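Local coordinates for protein putative methylthioribose-1-phosphate isomerase (Archaeoglobus fulgidus, PDB 1T5O) that probably isomerises methylthioribose-1-phosphate to methylthioribulose-1-phosphate in methionine biosynthesis, at residues A265-E273 with Y331-F341. Sequence-based numbering, arbitrary orientation.
Sequences APKATFDWE and YEVNVPKVLKF
V335 on the C-terminal helix and L339 one turn further along the chain each push a methyl group onto an aromatic face of the loop 265-273. V335 CG1 stands over the centre of the six-membered ring of W272, 3.5 Å from its centroid, a CH-pi contact. It reaches there because it lies anti to the backbone N (chi1 162°), while CG2 follows the same indole outward to CH2. L339 CD1 makes the equivalent CH-pi contact over the F270 ring, 3.5 Å from its centroid. Beyond the helix the chain turns back, and the F341 ring meets the five-membered ring of W272 obliquely, planes at 44°, with CE1 3.4 Å from W272 CB.

The indole N-H points away from these apolar groups to a water 2.8 Å from W272 NE1, lying in the ring plane; the water in turn donates to E332 O and E332 OE2. Replacing W272 by an alanine would probably leave V335 CG1 without its aromatic face, open a gap beside F341 and deprive the water of its N-H donor.

At the other end K267 stretches fully extended past L339, and its NZ donates to L339 O over 2.7 Å, almost in line with the C=O bond (172°). That carbonyl belongs to the residue just before K340, whose positive phi closes the helix in a Schellman motif, so the lysine grips the helix where it ends. F270 and V335 also rest on L320 of strand 319-322, while R238 binds W272 O.

The arrangement docks the terminal helix 331-338 and its tail, which also lie against strands 319-322 and 325-327 at one margin of the Rossmann-like sheet of the eIF-2B/MtnA family, onto the loop following strand 261-264, with F270 about 11 Å, side chain to side chain, from D234, the predicted proton donor.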
loop_
_atom_site.group_PDB
_atom_site.type_symbol
_atom_site.label_atom_id
_atom_site.label_comp_id
_atom_site.label_asym_id
_atom_site.label_seq_id
_atom_site.Cartn_x
_atom_site.Cartn_y
_atom_site.Cartn_z
ATOM N N ALA A 265 14.501 -13.575 -13.866
ATOM C CA ALA A 265 15.734 -12.767 -13.783
ATOM C C ALA A 265 16.855 -13.435 -14.527
ATOM O O ALA A 265 16.993 -14.644 -14.461
ATOM C CB ALA A 265 16.160 -12.562 -12.333
ATOM N N PRO A 266 17.700 -12.642 -15.212
ATOM C CA PRO A 266 18.823 -13.208 -15.962
ATOM C C PRO A 266 19.951 -13.649 -15.051
ATOM O O PRO A 266 20.000 -13.288 -13.879
ATOM C CB PRO A 266 19.242 -12.065 -16.893
ATOM C CG PRO A 266 19.018 -10.864 -16.048
ATOM C CD PRO A 266 17.675 -11.168 -15.333
ATOM N N LYS A 267 20.852 -14.456 -15.608
ATOM C CA LYS A 267 21.995 -14.981 -14.868
ATOM C C LYS A 267 22.742 -13.891 -14.106
ATOM O O LYS A 267 23.143 -14.083 -12.952
ATOM C CB LYS A 267 22.965 -15.696 -15.837
ATOM C CG LYS A 267 24.253 -16.232 -15.181
ATOM C CD LYS A 267 25.057 -17.096 -16.182
ATOM C CE LYS A 267 26.367 -17.559 -15.578
ATOM N NZ LYS A 267 27.073 -18.476 -16.525
ATOM N N ALA A 268 22.907 -12.738 -14.740
ATOM C CA ALA A 268 23.648 -11.631 -14.139
ATOM C C ALA A 268 23.041 -11.078 -12.835
ATOM O O ALA A 268 23.714 -10.378 -12.085
ATOM C CB ALA A 268 23.822 -10.497 -15.155
ATOM N N THR A 269 21.786 -11.403 -12.557
ATOM C CA THR A 269 21.153 -10.919 -11.329
ATOM C C THR A 269 21.476 -11.837 -10.133
ATOM O O THR A 269 21.266 -11.474 -8.965
ATOM C CB THR A 269 19.642 -10.787 -11.569
ATOM O OG1 THR A 269 19.442 -9.771 -12.559
ATOM C CG2 THR A 269 18.893 -10.386 -10.314
ATOM N N PHE A 270 22.006 -13.024 -10.420
ATOM C CA PHE A 270 22.371 -13.939 -9.358
ATOM C C PHE A 270 23.704 -13.473 -8.741
ATOM O O PHE A 270 24.552 -12.948 -9.443
ATOM C CB PHE A 270 22.518 -15.362 -9.889
ATOM C CG PHE A 270 21.202 -16.001 -10.273
ATOM C CD1 PHE A 270 20.464 -15.521 -11.373
ATOM C CD2 PHE A 270 20.699 -17.063 -9.535
ATOM C CE1 PHE A 270 19.224 -16.111 -11.727
ATOM C CE2 PHE A 270 19.474 -17.655 -9.881
ATOM C CZ PHE A 270 18.741 -17.185 -10.970
ATOM N N ASP A 271 23.849 -13.652 -7.431
ATOM C CA ASP A 271 25.059 -13.265 -6.668
ATOM C C ASP A 271 25.202 -14.503 -5.773
ATOM O O ASP A 271 25.052 -14.418 -4.553
ATOM C CB ASP A 271 24.753 -12.009 -5.830
ATOM C CG ASP A 271 26.008 -11.348 -5.244
ATOM O OD1 ASP A 271 27.143 -11.870 -5.403
ATOM O OD2 ASP A 271 25.852 -10.287 -4.618
ATOM N N TRP A 272 25.531 -15.636 -6.401
ATOM C CA TRP A 272 25.561 -16.933 -5.724
ATOM C C TRP A 272 26.622 -17.212 -4.675
ATOM O O TRP A 272 26.545 -18.244 -3.997
ATOM C CB TRP A 272 25.556 -18.064 -6.771
ATOM C CG TRP A 272 24.775 -19.293 -6.345
ATOM C CD1 TRP A 272 25.265 -20.545 -6.138
ATOM C CD2 TRP A 272 23.364 -19.363 -6.076
ATOM N NE1 TRP A 272 24.249 -21.395 -5.750
ATOM C CE2 TRP A 272 23.074 -20.692 -5.708
ATOM C CE3 TRP A 272 22.321 -18.426 -6.112
ATOM C CZ2 TRP A 272 21.778 -21.118 -5.370
ATOM C CZ3 TRP A 272 21.024 -18.848 -5.776
ATOM C CH2 TRP A 272 20.776 -20.192 -5.408
ATOM N N GLU A 273 27.609 -16.321 -4.543
ATOM C CA GLU A 273 28.616 -16.497 -3.504
ATOM C C GLU A 273 28.041 -16.002 -2.156
ATOM O O GLU A 273 28.553 -16.310 -1.090
ATOM C CB GLU A 273 29.867 -15.679 -3.835
ATOM C CG GLU A 273 30.624 -16.176 -5.070
ATOM C CD GLU A 273 31.286 -17.533 -4.860
ATOM O OE1 GLU A 273 31.186 -18.103 -3.750
ATOM O OE2 GLU A 273 31.914 -18.033 -5.814
ATOM N N TYR A 331 17.414 -25.508 -5.396
ATOM C CA TYR A 331 18.217 -24.485 -6.038
ATOM C C TYR A 331 19.723 -24.654 -5.833
ATOM O O TYR A 331 20.492 -24.364 -6.738
ATOM C CB TYR A 331 17.743 -23.098 -5.580
ATOM C CG TYR A 331 16.305 -22.820 -6.004
ATOM C CD1 TYR A 331 15.309 -22.535 -5.055
ATOM C CD2 TYR A 331 15.941 -22.869 -7.352
ATOM C CE1 TYR A 331 13.970 -22.302 -5.456
ATOM C CE2 TYR A 331 14.617 -22.644 -7.762
ATOM C CZ TYR A 331 13.634 -22.361 -6.814
ATOM O OH TYR A 331 12.331 -22.147 -7.238
ATOM N N GLU A 332 20.121 -25.164 -4.669
ATOM C CA GLU A 332 21.533 -25.377 -4.351
ATOM C C GLU A 332 22.142 -26.306 -5.402
ATOM O O GLU A 332 23.325 -26.210 -5.728
ATOM C CB GLU A 332 21.670 -26.011 -2.966
ATOM C CG GLU A 332 23.002 -25.723 -2.294
ATOM C CD GLU A 332 23.141 -24.265 -1.841
ATOM O OE1 GLU A 332 22.163 -23.689 -1.309
ATOM O OE2 GLU A 332 24.239 -23.696 -1.996
ATOM N N VAL A 333 21.330 -27.218 -5.918
ATOM C CA VAL A 333 21.804 -28.122 -6.958
ATOM C C VAL A 333 21.569 -27.555 -8.366
ATOM O O VAL A 333 22.483 -27.508 -9.184
ATOM C CB VAL A 333 21.094 -29.517 -6.902
ATOM C CG1 VAL A 333 21.552 -30.376 -8.077
ATOM C CG2 VAL A 333 21.415 -30.241 -5.610
ATOM N N ASN A 334 20.352 -27.095 -8.635
ATOM C CA ASN A 334 19.988 -26.645 -9.975
ATOM C C ASN A 334 20.402 -25.290 -10.491
ATOM O O ASN A 334 20.505 -25.109 -11.707
ATOM C CB ASN A 334 18.483 -26.826 -10.177
ATOM C CG ASN A 334 18.065 -28.268 -10.019
ATOM O OD1 ASN A 334 18.833 -29.163 -10.336
ATOM N ND2 ASN A 334 16.845 -28.503 -9.542
ATOM N N VAL A 335 20.633 -24.342 -9.597
ATOM C CA VAL A 335 21.067 -23.022 -10.027
ATOM C C VAL A 335 22.464 -23.135 -10.668
ATOM O O VAL A 335 22.671 -22.657 -11.788
ATOM C CB VAL A 335 21.049 -22.032 -8.841
ATOM C CG1 VAL A 335 21.909 -20.794 -9.135
ATOM C CG2 VAL A 335 19.581 -21.592 -8.581
ATOM N N PRO A 336 23.429 -23.786 -9.983
ATOM C CA PRO A 336 24.771 -23.918 -10.584
ATOM C C PRO A 336 24.711 -24.718 -11.886
ATOM O O PRO A 336 25.372 -24.390 -12.873
ATOM C CB PRO A 336 25.573 -24.656 -9.506
ATOM C CG PRO A 336 24.912 -24.258 -8.239
ATOM C CD PRO A 336 23.426 -24.294 -8.596
ATOM N N LYS A 337 23.900 -25.768 -11.889
ATOM C CA LYS A 337 23.762 -26.606 -13.073
ATOM C C LYS A 337 23.214 -25.841 -14.285
ATOM O O LYS A 337 23.825 -25.829 -15.359
ATOM C CB LYS A 337 22.850 -27.803 -12.765
ATOM C CG LYS A 337 22.733 -28.784 -13.912
ATOM C CD LYS A 337 21.564 -29.767 -13.749
ATOM C CE LYS A 337 21.198 -30.371 -15.108
ATOM N NZ LYS A 337 20.016 -31.291 -15.103
ATOM N N VAL A 338 22.061 -25.191 -14.121
ATOM C CA VAL A 338 21.448 -24.463 -15.229
ATOM C C VAL A 338 22.211 -23.211 -15.701
ATOM O O VAL A 338 22.277 -22.928 -16.915
ATOM C CB VAL A 338 20.002 -24.033 -14.882
ATOM C CG1 VAL A 338 19.402 -23.272 -16.061
ATOM C CG2 VAL A 338 19.141 -25.277 -14.557
ATOM N N LEU A 339 22.753 -22.451 -14.752
ATOM C CA LEU A 339 23.472 -21.231 -15.095
ATOM C C LEU A 339 24.923 -21.523 -15.479
ATOM O O LEU A 339 25.693 -20.612 -15.775
ATOM C CB LEU A 339 23.423 -20.239 -13.931
ATOM C CG LEU A 339 22.020 -19.744 -13.551
ATOM C CD1 LEU A 339 22.148 -18.658 -12.465
ATOM C CD2 LEU A 339 21.296 -19.195 -14.800
ATOM N N LYS A 340 25.264 -22.805 -15.466
ATOM C CA LYS A 340 26.593 -23.294 -15.807
ATOM C C LYS A 340 27.716 -22.655 -14.999
ATOM O O LYS A 340 28.686 -22.160 -15.575
ATOM C CB LYS A 340 26.869 -23.085 -17.294
ATOM C CG LYS A 340 25.823 -23.673 -18.219
ATOM C CD LYS A 340 26.074 -23.176 -19.639
ATOM C CE LYS A 340 24.907 -23.452 -20.582
ATOM N NZ LYS A 340 24.939 -24.831 -21.145
ATOM N N PHE A 341 27.588 -22.656 -13.676
ATOM C CA PHE A 341 28.623 -22.100 -12.815
ATOM C C PHE A 341 29.815 -23.062 -12.886
ATOM O O PHE A 341 29.609 -24.193 -13.393
ATOM C CB PHE A 341 28.140 -21.996 -11.364
ATOM C CG PHE A 341 27.204 -20.845 -11.102
ATOM C CD1 PHE A 341 26.397 -20.844 -9.967
ATOM C CD2 PHE A 341 27.144 -19.757 -11.965
ATOM C CE1 PHE A 341 25.542 -19.776 -9.690
ATOM C CE2 PHE A 341 26.295 -18.679 -11.698
ATOM C CZ PHE A 341 25.486 -18.688 -10.553
HETATM O O HOH W 1 24.742 -24.008 -4.915
#